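Local coordinates for major pilin backbone protein T-antigen, T13 (Streptococcus pyogenes, PDB 6BBT) that probably forms the backbone of the group A streptococcal pilus, as the major pilin and T13 serotyping antigen, at residues E36-A41 and I94-V99; K115-V120 and K138-D143; T156-I161 and E268-I273; D175-L180 and T235-D240. One frame throughout, in Å; residues are numbered along the deposited sequence.

Contact 1: E36-A41 and I94-V99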
# COMPACT_ATOMS: atom_id res chain seq x y z
N GLU A 36 10.50 13.96 -16.21
CA GLU A 36 10.18 15.14 -17.01
C GLU A 36 11.42 16.02 -17.16
O GLU A 36 12.35 15.92 -16.35
CB GLU A 36 9.04 15.93 -16.37
CG GLU A 36 9.38 16.59 -15.04
CD GLU A 36 8.21 17.31 -14.41
OE1 GLU A 36 7.06 17.11 -14.87
OE2 GLU A 36 8.42 18.08 -13.45
N PRO A 37 11.44 16.89 -18.20
CA PRO A 37 12.55 17.86 -18.31
C PRO A 37 12.63 18.81 -17.12
O PRO A 37 11.60 19.25 -16.61
CB PRO A 37 12.20 18.66 -19.58
CG PRO A 37 11.27 17.79 -20.37
CD PRO A 37 10.54 16.94 -19.37
N ASP A 38 13.85 19.11 -16.69
CA ASP A 38 14.09 20.25 -15.81
C ASP A 38 14.06 21.47 -16.74
O ASP A 38 15.03 21.73 -17.45
CB ASP A 38 15.43 20.12 -15.09
CG ASP A 38 15.66 21.24 -14.07
OD1 ASP A 38 14.96 22.27 -14.10
OD2 ASP A 38 16.57 21.08 -13.22
N THR A 39 12.93 22.18 -16.74
CA THR A 39 12.64 23.24 -17.72
C THR A 39 13.45 24.51 -17.52
O THR A 39 13.48 25.35 -18.41
CB THR A 39 11.15 23.67 -17.70
OG1 THR A 39 10.77 24.06 -16.37
CG2 THR A 39 10.26 22.53 -18.17
N THR A 40 14.08 24.65 -16.35
CA THR A 40 14.88 25.81 -16.01
C THR A 40 16.38 25.51 -16.01
O THR A 40 17.17 26.35 -15.63
CB THR A 40 14.46 26.36 -14.63
OG1 THR A 40 14.67 25.36 -13.62
CG2 THR A 40 12.98 26.76 -14.64
N ALA A 41 16.77 24.32 -16.46
CA ALA A 41 18.18 23.94 -16.47
C ALA A 41 18.98 24.74 -17.53
O ALA A 41 18.56 24.83 -18.68
CB ALA A 41 18.31 22.45 -16.72
N ILE A 94 24.85 17.92 -21.46
CA ILE A 94 24.27 17.32 -20.27
C ILE A 94 22.80 17.69 -20.26
O ILE A 94 22.43 18.87 -20.27
CB ILE A 94 24.99 17.81 -19.01
CG1 ILE A 94 26.40 17.19 -18.95
CG2 ILE A 94 24.19 17.44 -17.76
CD1 ILE A 94 27.37 17.97 -18.09
N TYR A 95 21.96 16.66 -20.25
CA TYR A 95 20.52 16.84 -20.31
C TYR A 95 19.95 16.45 -18.95
O TYR A 95 20.21 15.36 -18.44
CB TYR A 95 19.95 16.01 -21.45
CG TYR A 95 20.38 16.53 -22.82
CD1 TYR A 95 21.57 16.09 -23.41
CD2 TYR A 95 19.59 17.43 -23.52
CE1 TYR A 95 21.96 16.55 -24.66
CE2 TYR A 95 19.96 17.89 -24.77
CZ TYR A 95 21.14 17.46 -25.34
OH TYR A 95 21.51 17.92 -26.59
N ARG A 96 19.21 17.38 -18.36
CA ARG A 96 18.79 17.30 -16.97
C ARG A 96 17.30 17.04 -16.86
O ARG A 96 16.49 17.74 -17.48
CB ARG A 96 19.13 18.59 -16.25
CG ARG A 96 18.83 18.55 -14.76
CD ARG A 96 19.52 19.70 -14.06
NE ARG A 96 20.95 19.45 -13.92
CZ ARG A 96 21.86 20.38 -13.61
NH1 ARG A 96 21.51 21.64 -13.41
NH2 ARG A 96 23.14 20.03 -13.50
N TYR A 97 16.95 16.06 -16.04
CA TYR A 97 15.57 15.65 -15.84
C TYR A 97 15.24 15.57 -14.36
O TYR A 97 16.14 15.43 -13.53
CB TYR A 97 15.35 14.26 -16.44
CG TYR A 97 15.67 14.08 -17.90
CD1 TYR A 97 16.99 13.91 -18.32
CD2 TYR A 97 14.66 14.02 -18.85
CE1 TYR A 97 17.28 13.71 -19.67
CE2 TYR A 97 14.94 13.81 -20.18
CZ TYR A 97 16.24 13.66 -20.59
OH TYR A 97 16.50 13.46 -21.93
N THR A 98 13.95 15.62 -14.06
CA THR A 98 13.46 15.42 -12.71
C THR A 98 12.70 14.09 -12.68
O THR A 98 11.88 13.82 -13.56
CB THR A 98 12.60 16.60 -12.25
OG1 THR A 98 13.36 17.81 -12.39
CG2 THR A 98 12.16 16.44 -10.80
N VAL A 99 13.01 13.25 -11.69
CA VAL A 99 12.32 11.96 -11.49
C VAL A 99 11.57 12.03 -10.16
O VAL A 99 12.11 12.48 -9.16
CB VAL A 99 13.32 10.78 -11.50
CG1 VAL A 99 12.65 9.43 -11.16
CG2 VAL A 99 13.98 10.70 -12.86
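Thr98 N donates to Glu36 O across 2.8 Å, the shortest polar bond between the two segments. Glu36 N returns a bond to Thr98 O at 3.0 Å. The two residues thus form an antiparallel hydrogen-bonded pair. Glu36 O also meets the edge of the Tyr97 ring and sits 3.4 Å from Tyr97 CB. Pro37 faces Tyr97 as the non-hydrogen-bonded pair, and their side chains diverge. The Tyr97 hydroxyl is held by the backbone of Glu55.

Asp38 N extends the ladder with a 3.1 Å bond to Arg96 O. Beyond it the chain leaves the sheet in a type I turn from Asp38 to Ala41. The Asp38 carboxylate runs beside the Arg96 chain, pointing the same way. Its OD2 touches Arg96 CD at 3.4 Å, a methylene and not the guanidinium. The other oxygen, OD1, accepts a bond from Thr40 OG1 at 3.1 Å, on its syn side. Ala41 CB covers Arg96 CB at 4.0 Å, next to Ile51. The Arg96 chain bends at CG-CD (chi3 -75°), and its NE forms a salt bridge with Asp119.

Asp38 and Arg96 therefore meet through the aliphatic part of the arginine. Their opposite charges may attract weakly, although OD2 and NE are not in contact. Each has a closer polar partner: the turn for Asp38 and strand 116-123 for Arg96.

Contact 2: K115-V120 and K138-D143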
# COMPACT_ATOMS: atom_id res chain seq x y z
N LYS A 115 12.07 14.23 -4.65
CA LYS A 115 12.39 14.58 -6.02
C LYS A 115 13.85 14.28 -6.30
O LYS A 115 14.73 14.65 -5.52
CB LYS A 115 12.18 16.07 -6.25
CG LYS A 115 10.82 16.61 -5.85
CD LYS A 115 9.73 16.02 -6.70
CE LYS A 115 8.41 16.72 -6.42
NZ LYS A 115 7.45 16.37 -7.47
N TRP A 116 14.10 13.64 -7.43
CA TRP A 116 15.43 13.28 -7.84
C TRP A 116 15.77 14.02 -9.11
O TRP A 116 14.89 14.32 -9.92
CB TRP A 116 15.49 11.78 -8.08
CG TRP A 116 15.35 11.01 -6.83
CD1 TRP A 116 14.19 10.74 -6.15
CD2 TRP A 116 16.41 10.43 -6.06
NE1 TRP A 116 14.47 10.01 -5.02
CE2 TRP A 116 15.82 9.81 -4.93
CE3 TRP A 116 17.80 10.40 -6.21
CZ2 TRP A 116 16.58 9.15 -3.96
CZ3 TRP A 116 18.55 9.72 -5.26
CH2 TRP A 116 17.94 9.10 -4.15
N THR A 117 17.05 14.33 -9.29
CA THR A 117 17.53 14.98 -10.49
C THR A 117 18.54 14.09 -11.17
O THR A 117 19.31 13.38 -10.52
CB THR A 117 18.10 16.40 -10.23
OG1 THR A 117 18.46 17.00 -11.49
CG2 THR A 117 19.30 16.38 -9.31
N VAL A 118 18.50 14.12 -12.50
CA VAL A 118 19.24 13.19 -13.33
C VAL A 118 19.94 13.98 -14.44
O VAL A 118 19.27 14.65 -15.22
CB VAL A 118 18.30 12.15 -13.96
CG1 VAL A 118 19.08 11.19 -14.85
CG2 VAL A 118 17.56 11.38 -12.88
N ASP A 119 21.27 13.88 -14.51
CA ASP A 119 22.05 14.39 -15.65
C ASP A 119 22.47 13.26 -16.56
O ASP A 119 23.14 12.33 -16.13
CB ASP A 119 23.28 15.16 -15.17
CG ASP A 119 22.94 16.52 -14.60
OD1 ASP A 119 21.84 17.05 -14.87
OD2 ASP A 119 23.77 17.07 -13.87
N VAL A 120 22.08 13.36 -17.83
CA VAL A 120 22.47 12.39 -18.84
C VAL A 120 23.55 13.04 -19.72
O VAL A 120 23.30 14.07 -20.37
CB VAL A 120 21.26 11.96 -19.69
CG1 VAL A 120 21.65 10.85 -20.65
CG2 VAL A 120 20.12 11.50 -18.78
N LYS A 138 21.05 12.29 -8.37
CA LYS A 138 21.11 12.90 -7.04
C LYS A 138 19.71 13.26 -6.60
O LYS A 138 18.82 13.44 -7.44
CB LYS A 138 21.90 14.22 -7.07
CG LYS A 138 23.32 14.14 -7.59
CD LYS A 138 23.87 15.54 -7.87
CE LYS A 138 25.31 15.49 -8.39
NZ LYS A 138 25.78 16.85 -8.78
N GLU A 139 19.51 13.40 -5.30
CA GLU A 139 18.32 14.06 -4.78
C GLU A 139 18.39 15.54 -5.15
O GLU A 139 19.47 16.14 -5.08
CB GLU A 139 18.21 13.91 -3.26
CG GLU A 139 17.96 12.46 -2.80
CD GLU A 139 17.92 12.31 -1.28
OE1 GLU A 139 17.63 13.30 -0.58
OE2 GLU A 139 18.15 11.20 -0.78
N VAL A 140 17.25 16.13 -5.51
CA VAL A 140 17.16 17.55 -5.78
C VAL A 140 17.65 18.29 -4.54
O VAL A 140 17.35 17.88 -3.41
CB VAL A 140 15.73 17.97 -6.16
CG1 VAL A 140 15.57 19.49 -6.19
CG2 VAL A 140 15.34 17.39 -7.52
N ASN A 141 18.43 19.36 -4.77
CA ASN A 141 19.05 20.17 -3.72
C ASN A 141 20.17 19.47 -2.92
O ASN A 141 20.50 19.92 -1.83
CB ASN A 141 18.00 20.81 -2.77
CG ASN A 141 17.11 21.83 -3.46
OD1 ASN A 141 17.49 22.43 -4.48
ND2 ASN A 141 15.93 22.06 -2.91
N SER A 142 20.74 18.39 -3.46
CA SER A 142 21.86 17.68 -2.82
C SER A 142 22.99 17.53 -3.83
O SER A 142 22.74 17.35 -5.02
CB SER A 142 21.41 16.31 -2.31
OG SER A 142 22.52 15.50 -1.93
N ASP A 143 24.24 17.62 -3.36
CA ASP A 143 25.42 17.40 -4.22
C ASP A 143 25.85 15.94 -4.20
O ASP A 143 26.72 15.54 -4.97
CB ASP A 143 26.60 18.31 -3.80
O HOH W 1 25.08 16.03 -11.63
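Lys115 O accepts a bond from Val140 N at 2.9 Å. Lys115 CB packs 3.7 Å from Val140 CG2, while the amino end of the lysine leads away.

Trp116 pairs with Glu139 as a non-hydrogen-bonded antiparallel pair. Its indole swings back over the second segment. Glu139 CG lies over one face of the six-membered ring, 3.6 Å from the centroid, as a CH-pi contact. The carboxylate is steeply turned from the ring, at 72° between planes. Its OE1 forms a salt bridge with Lys114.

Thr117 is the hydrogen-bonded partner of Lys138. Thr117 N gives a 2.7 Å bond to Lys138 O, and Lys138 N answers Thr117 O at 3.0 Å. Both side chains run side by side on one face, with Thr117 CG2 4.1 Å from Lys138 CB. The extended Lys138 chain leads its NZ to a water, which donates to Asp119 OD2 at 2.8 Å. This bridge links two opposite charges that do not touch. A type II turn from Glu139 to Ser142 carries the chain off the sheet.

The contact lies at one end of the hairpin of strands 116-123 and 131-139. Strand 93-101 flanks strand 116-123 on its other edge, where Arg96 meets Asp119. The Trp116 ring packs edge-to-face on Phe150 and touches Ile148 of strand 148-166.

Contact 3: T156-I161 and E268-I273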
# COMPACT_ATOMS: atom_id res chain seq x y z
N THR A 156 -1.90 -0.95 8.49
CA THR A 156 -2.98 -1.89 8.73
C THR A 156 -3.83 -1.33 9.87
O THR A 156 -3.44 -0.36 10.55
CB THR A 156 -2.45 -3.27 9.12
OG1 THR A 156 -1.66 -3.16 10.30
CG2 THR A 156 -1.60 -3.86 8.00
N THR A 157 -4.99 -1.93 10.08
CA THR A 157 -5.87 -1.54 11.15
C THR A 157 -6.25 -2.80 11.97
O THR A 157 -5.51 -3.81 11.95
CB THR A 157 -7.04 -0.70 10.61
OG1 THR A 157 -7.78 -0.15 11.70
CG2 THR A 157 -7.95 -1.51 9.70
N SER A 158 -7.33 -2.70 12.74
CA SER A 158 -7.78 -3.80 13.58
C SER A 158 -9.29 -3.75 13.78
O SER A 158 -9.90 -2.70 13.68
CB SER A 158 -7.08 -3.77 14.94
OG SER A 158 -7.48 -2.65 15.71
N LEU A 159 -9.87 -4.92 14.04
CA LEU A 159 -11.26 -5.02 14.39
C LEU A 159 -11.39 -5.97 15.58
O LEU A 159 -10.96 -7.10 15.51
CB LEU A 159 -12.07 -5.55 13.21
CG LEU A 159 -13.56 -5.86 13.47
CD1 LEU A 159 -14.28 -4.60 13.90
CD2 LEU A 159 -14.21 -6.45 12.24
N LYS A 160 -11.98 -5.49 16.67
CA LYS A 160 -12.32 -6.32 17.80
C LYS A 160 -13.85 -6.45 17.83
O LYS A 160 -14.57 -5.47 17.58
CB LYS A 160 -11.80 -5.69 19.08
CG LYS A 160 -12.19 -6.42 20.35
CD LYS A 160 -11.46 -5.85 21.54
CE LYS A 160 -12.07 -6.33 22.84
NZ LYS A 160 -11.21 -5.89 23.98
N ILE A 161 -14.32 -7.67 18.10
CA ILE A 161 -15.73 -7.96 18.20
C ILE A 161 -15.95 -8.59 19.57
O ILE A 161 -15.33 -9.61 19.90
CB ILE A 161 -16.21 -8.91 17.09
CG1 ILE A 161 -15.98 -8.28 15.71
CG2 ILE A 161 -17.69 -9.25 17.24
CD1 ILE A 161 -16.16 -9.23 14.55
N GLU A 268 -8.37 3.84 8.79
CA GLU A 268 -7.16 3.92 9.61
C GLU A 268 -7.44 3.80 11.11
O GLU A 268 -6.55 3.43 11.87
CB GLU A 268 -6.36 5.19 9.29
CG GLU A 268 -6.27 5.51 7.79
CD GLU A 268 -4.86 5.70 7.26
OE1 GLU A 268 -3.99 6.26 7.98
OE2 GLU A 268 -4.62 5.29 6.10
N SER A 269 -8.66 4.08 11.55
CA SER A 269 -8.95 3.97 12.98
C SER A 269 -9.26 2.52 13.39
O SER A 269 -9.91 1.80 12.66
CB SER A 269 -10.10 4.88 13.37
OG SER A 269 -11.25 4.60 12.63
N ALA A 270 -8.79 2.13 14.58
CA ALA A 270 -9.13 0.81 15.16
C ALA A 270 -10.61 0.69 15.51
O ALA A 270 -11.12 1.52 16.26
CB ALA A 270 -8.28 0.57 16.39
N ASP A 271 -11.28 -0.34 14.98
CA ASP A 271 -12.74 -0.55 15.16
C ASP A 271 -12.97 -1.50 16.36
O ASP A 271 -12.22 -2.48 16.54
CB ASP A 271 -13.39 -1.25 13.95
CG ASP A 271 -13.66 -0.34 12.73
OD1 ASP A 271 -13.45 0.90 12.84
OD2 ASP A 271 -14.11 -0.94 11.66
N GLU A 272 -14.00 -1.22 17.15
CA GLU A 272 -14.56 -2.22 18.05
C GLU A 272 -16.07 -2.28 17.90
O GLU A 272 -16.76 -1.25 17.99
CB GLU A 272 -14.19 -1.99 19.51
CG GLU A 272 -14.62 -3.19 20.36
CD GLU A 272 -14.36 -3.04 21.85
OE1 GLU A 272 -13.79 -2.01 22.26
OE2 GLU A 272 -14.74 -3.99 22.59
N ILE A 273 -16.56 -3.49 17.65
CA ILE A 273 -17.98 -3.77 17.58
C ILE A 273 -18.37 -4.49 18.86
O ILE A 273 -17.74 -5.48 19.23
CB ILE A 273 -18.35 -4.61 16.34
CG1 ILE A 273 -18.13 -3.80 15.05
CG2 ILE A 273 -19.80 -5.07 16.41
CD1 ILE A 273 -18.38 -4.56 13.77
O HOH W 2 -4.02 2.53 11.01
O HOH W 3 -5.73 1.18 13.41
O HOH W 4 -9.58 -2.96 17.11
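Leu159 to Ile161 and Asp271 to Ile273 form a parallel ladder between strands 148-166 and 271-279. Strand 148-166 runs on from the first domain; 271-279 is the chain's last strand. Asp271 N donates to Ser158 O at 3.0 Å. Asp271 O accepts from Lys160 N at 3.0 Å. Lys160 O takes Ile273 N at 2.8 Å. Asp271 thus bonds to both Ser158 and Lys160, the residues flanking its partner Leu159, as in parallel pairing.

On one face Leu159 CD1 reaches across to Asp271 CB, 3.5 Å away, and meets Ile273 CG1 at 4.1 Å. Asp271 OD2 is hydrogen-bonded to the Tyr232 hydroxyl. That face belongs to the interior of a beta sandwich, consistent with the transthyretin-like clan of this domain. Tyr232 and Leu234 of strand 231-236 cover Leu159, Ile161 and Ile273. Strand 220-227 pairs with the other edge of segment 156-161.

On the other face Lys160 and Glu272 lie alongside each other. Both have CG anti to the backbone nitrogen (chi1 176° and -171°) and continue extended. Lys160 CE comes within 3.6 Å of Glu272 OE2. NZ stays 4.2 Å from that oxygen, so the charges are close without a salt bridge.

Ahead of the ladder, 268-270 is loop, joined by a side chain and waters. Thr157 OG1 sits 3.0 Å from Ser269 O, a weak bond and not settled, since the hydroxyl proton can also reach Asp267 O. Separate waters join Thr156 O and Thr157 OG1 to Glu268 O. A third donates to Asp271 O and meets Ser158 OG.

Contact 4: D175-L180 and T235-D240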
# COMPACT_ATOMS: atom_id res chain seq x y z
N ASP A 175 -23.58 -19.66 24.19
CA ASP A 175 -22.74 -19.28 23.05
C ASP A 175 -23.61 -18.73 21.93
O ASP A 175 -24.61 -19.33 21.55
CB ASP A 175 -21.90 -20.46 22.56
CG ASP A 175 -20.76 -20.83 23.51
OD1 ASP A 175 -20.17 -19.94 24.16
OD2 ASP A 175 -20.45 -22.03 23.59
N PHE A 176 -23.23 -17.57 21.42
CA PHE A 176 -23.91 -16.96 20.29
C PHE A 176 -23.07 -17.19 19.03
O PHE A 176 -21.84 -17.18 19.09
CB PHE A 176 -24.16 -15.49 20.57
CG PHE A 176 -25.08 -15.25 21.73
CD1 PHE A 176 -24.61 -15.31 23.04
CD2 PHE A 176 -26.43 -14.99 21.52
CE1 PHE A 176 -25.46 -15.09 24.12
CE2 PHE A 176 -27.29 -14.78 22.60
CZ PHE A 176 -26.80 -14.83 23.89
N ASN A 177 -23.75 -17.44 17.92
CA ASN A 177 -23.11 -17.87 16.68
C ASN A 177 -23.01 -16.73 15.70
O ASN A 177 -24.03 -16.14 15.32
CB ASN A 177 -23.90 -19.01 16.06
CG ASN A 177 -23.90 -20.23 16.93
OD1 ASN A 177 -22.85 -20.78 17.23
ND2 ASN A 177 -25.07 -20.63 17.40
N PHE A 178 -21.78 -16.43 15.29
CA PHE A 178 -21.47 -15.30 14.42
C PHE A 178 -20.90 -15.76 13.10
O PHE A 178 -20.27 -16.83 13.01
CB PHE A 178 -20.41 -14.43 15.08
CG PHE A 178 -20.90 -13.69 16.27
CD1 PHE A 178 -20.89 -14.28 17.53
CD2 PHE A 178 -21.40 -12.41 16.14
CE1 PHE A 178 -21.36 -13.59 18.64
CE2 PHE A 178 -21.87 -11.72 17.25
CZ PHE A 178 -21.84 -12.31 18.50
N THR A 179 -21.06 -14.91 12.09
CA THR A 179 -20.48 -15.10 10.77
C THR A 179 -19.81 -13.80 10.36
O THR A 179 -20.44 -12.75 10.40
CB THR A 179 -21.56 -15.50 9.75
OG1 THR A 179 -22.20 -16.72 10.17
CG2 THR A 179 -20.96 -15.77 8.39
N LEU A 180 -18.54 -13.87 9.99
CA LEU A 180 -17.81 -12.75 9.45
C LEU A 180 -17.36 -13.09 8.04
O LEU A 180 -16.92 -14.22 7.78
CB LEU A 180 -16.59 -12.48 10.33
CG LEU A 180 -15.62 -11.39 9.92
CD1 LEU A 180 -16.20 -10.00 10.12
CD2 LEU A 180 -14.35 -11.57 10.72
N THR A 235 -22.68 -10.95 10.99
CA THR A 235 -24.04 -11.30 11.38
C THR A 235 -23.99 -12.20 12.61
O THR A 235 -22.94 -12.75 12.94
CB THR A 235 -24.77 -12.05 10.27
OG1 THR A 235 -24.04 -13.22 9.93
CG2 THR A 235 -24.90 -11.21 9.03
N GLU A 236 -25.12 -12.30 13.29
CA GLU A 236 -25.29 -13.23 14.41
C GLU A 236 -26.54 -14.02 14.13
O GLU A 236 -27.57 -13.44 13.81
CB GLU A 236 -25.42 -12.49 15.75
CG GLU A 236 -25.32 -13.41 16.99
CD GLU A 236 -25.81 -12.76 18.28
OE1 GLU A 236 -24.97 -12.22 19.03
OE2 GLU A 236 -27.03 -12.77 18.54
N ASP A 237 -26.49 -15.33 14.29
CA ASP A 237 -27.71 -16.13 14.20
C ASP A 237 -28.75 -15.68 15.23
O ASP A 237 -28.40 -15.25 16.35
CB ASP A 237 -27.40 -17.61 14.38
CG ASP A 237 -26.56 -18.17 13.24
OD1 ASP A 237 -26.42 -17.49 12.21
OD2 ASP A 237 -26.06 -19.29 13.38
N LYS A 238 -30.03 -15.77 14.84
CA LYS A 238 -31.13 -15.46 15.74
C LYS A 238 -31.02 -16.36 16.97
O LYS A 238 -30.78 -17.55 16.85
CB LYS A 238 -32.48 -15.68 15.05
N ALA A 239 -31.13 -15.76 18.15
CA ALA A 239 -31.08 -16.50 19.40
C ALA A 239 -32.43 -16.30 20.09
O ALA A 239 -32.80 -15.17 20.40
CB ALA A 239 -29.94 -15.99 20.27
N ASP A 240 -33.15 -17.39 20.33
CA ASP A 240 -34.51 -17.30 20.86
C ASP A 240 -34.50 -16.72 22.26
O ASP A 240 -33.66 -17.08 23.08
CB ASP A 240 -35.18 -18.67 20.86
CG ASP A 240 -35.32 -19.26 19.47
OD1 ASP A 240 -35.63 -18.52 18.52
OD2 ASP A 240 -35.12 -20.48 19.32
O HOH W 5 -26.57 -16.71 18.00
O HOH W 6 -24.03 -15.99 12.06
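Glu236 and Phe178 face each other as a non-hydrogen-bonded pair in the antiparallel sheet of the second domain, consistent with a transthyretin-like beta sandwich. Glu236 CB rests 3.9 Å from Phe178 CE2. CG is anti to the backbone nitrogen (chi1 -169°), which carries it over one face of the Phe178 ring. It lies 4.0 Å from the ring centroid, as a CH-pi contact, and also near Asn177 O. CD meets Phe176 CB. At the tip OE1 approaches Phe178 CZ at 3.2 Å, and OE2 approaches Phe176 CD2 at 3.8 Å. The carboxylate is nearly perpendicular to the Phe178 ring, at 82°, but much less inclined to the Phe176 ring, at 33°.

The acid thus lies between Phe178 and Phe176, touching both. Its OE2 is hydrogen-bonded to Thr244 OG1, and OE1 has a weak bond to Lys163 NZ. Asn277 lies beside it too. This grouping of Lys, Asn and Glu is consistent with the isopeptide site of such pilin domains. Ala239 CB closes on Phe176 CE2 at 3.7 Å.

The backbone ladder runs alongside. Thr179 N donates to Thr235 O, and Thr235 N to Thr179 O. Further along, Asp237 N gives a 2.8 Å bond to Asn177 O. On the other face the Thr179 and Thr235 side chains lie side by side, with Thr179 CB 3.4 Å from Thr235 OG1. Thr179 OG1 is bonded to Lys212 NZ and also donates to a water, which donates to Asp237 OD1 at 2.8 Å.

How the contacts relate
From the N terminus, contact 1 comes first and ties strand 29-37 to strand 93-101. Contact 2 follows, closing the hairpin of strands 116-123 and 131-139. The two are in series and share one sheet of the first domain, joined directly where strands 93-101 and 116-123 run together. The chain then crosses into the second domain along strand 148-166. Contact 3 spans the longest loop, pairing this strand with strand 271-279. Contact 4 opens and closes within that loop, joining strands 176-183 and 231-236 of another sheet. Contacts 3 and 4 have centres about 20 Å apart, while those of contacts 1 and 4 are about 62 Å apart. No two contacts cross.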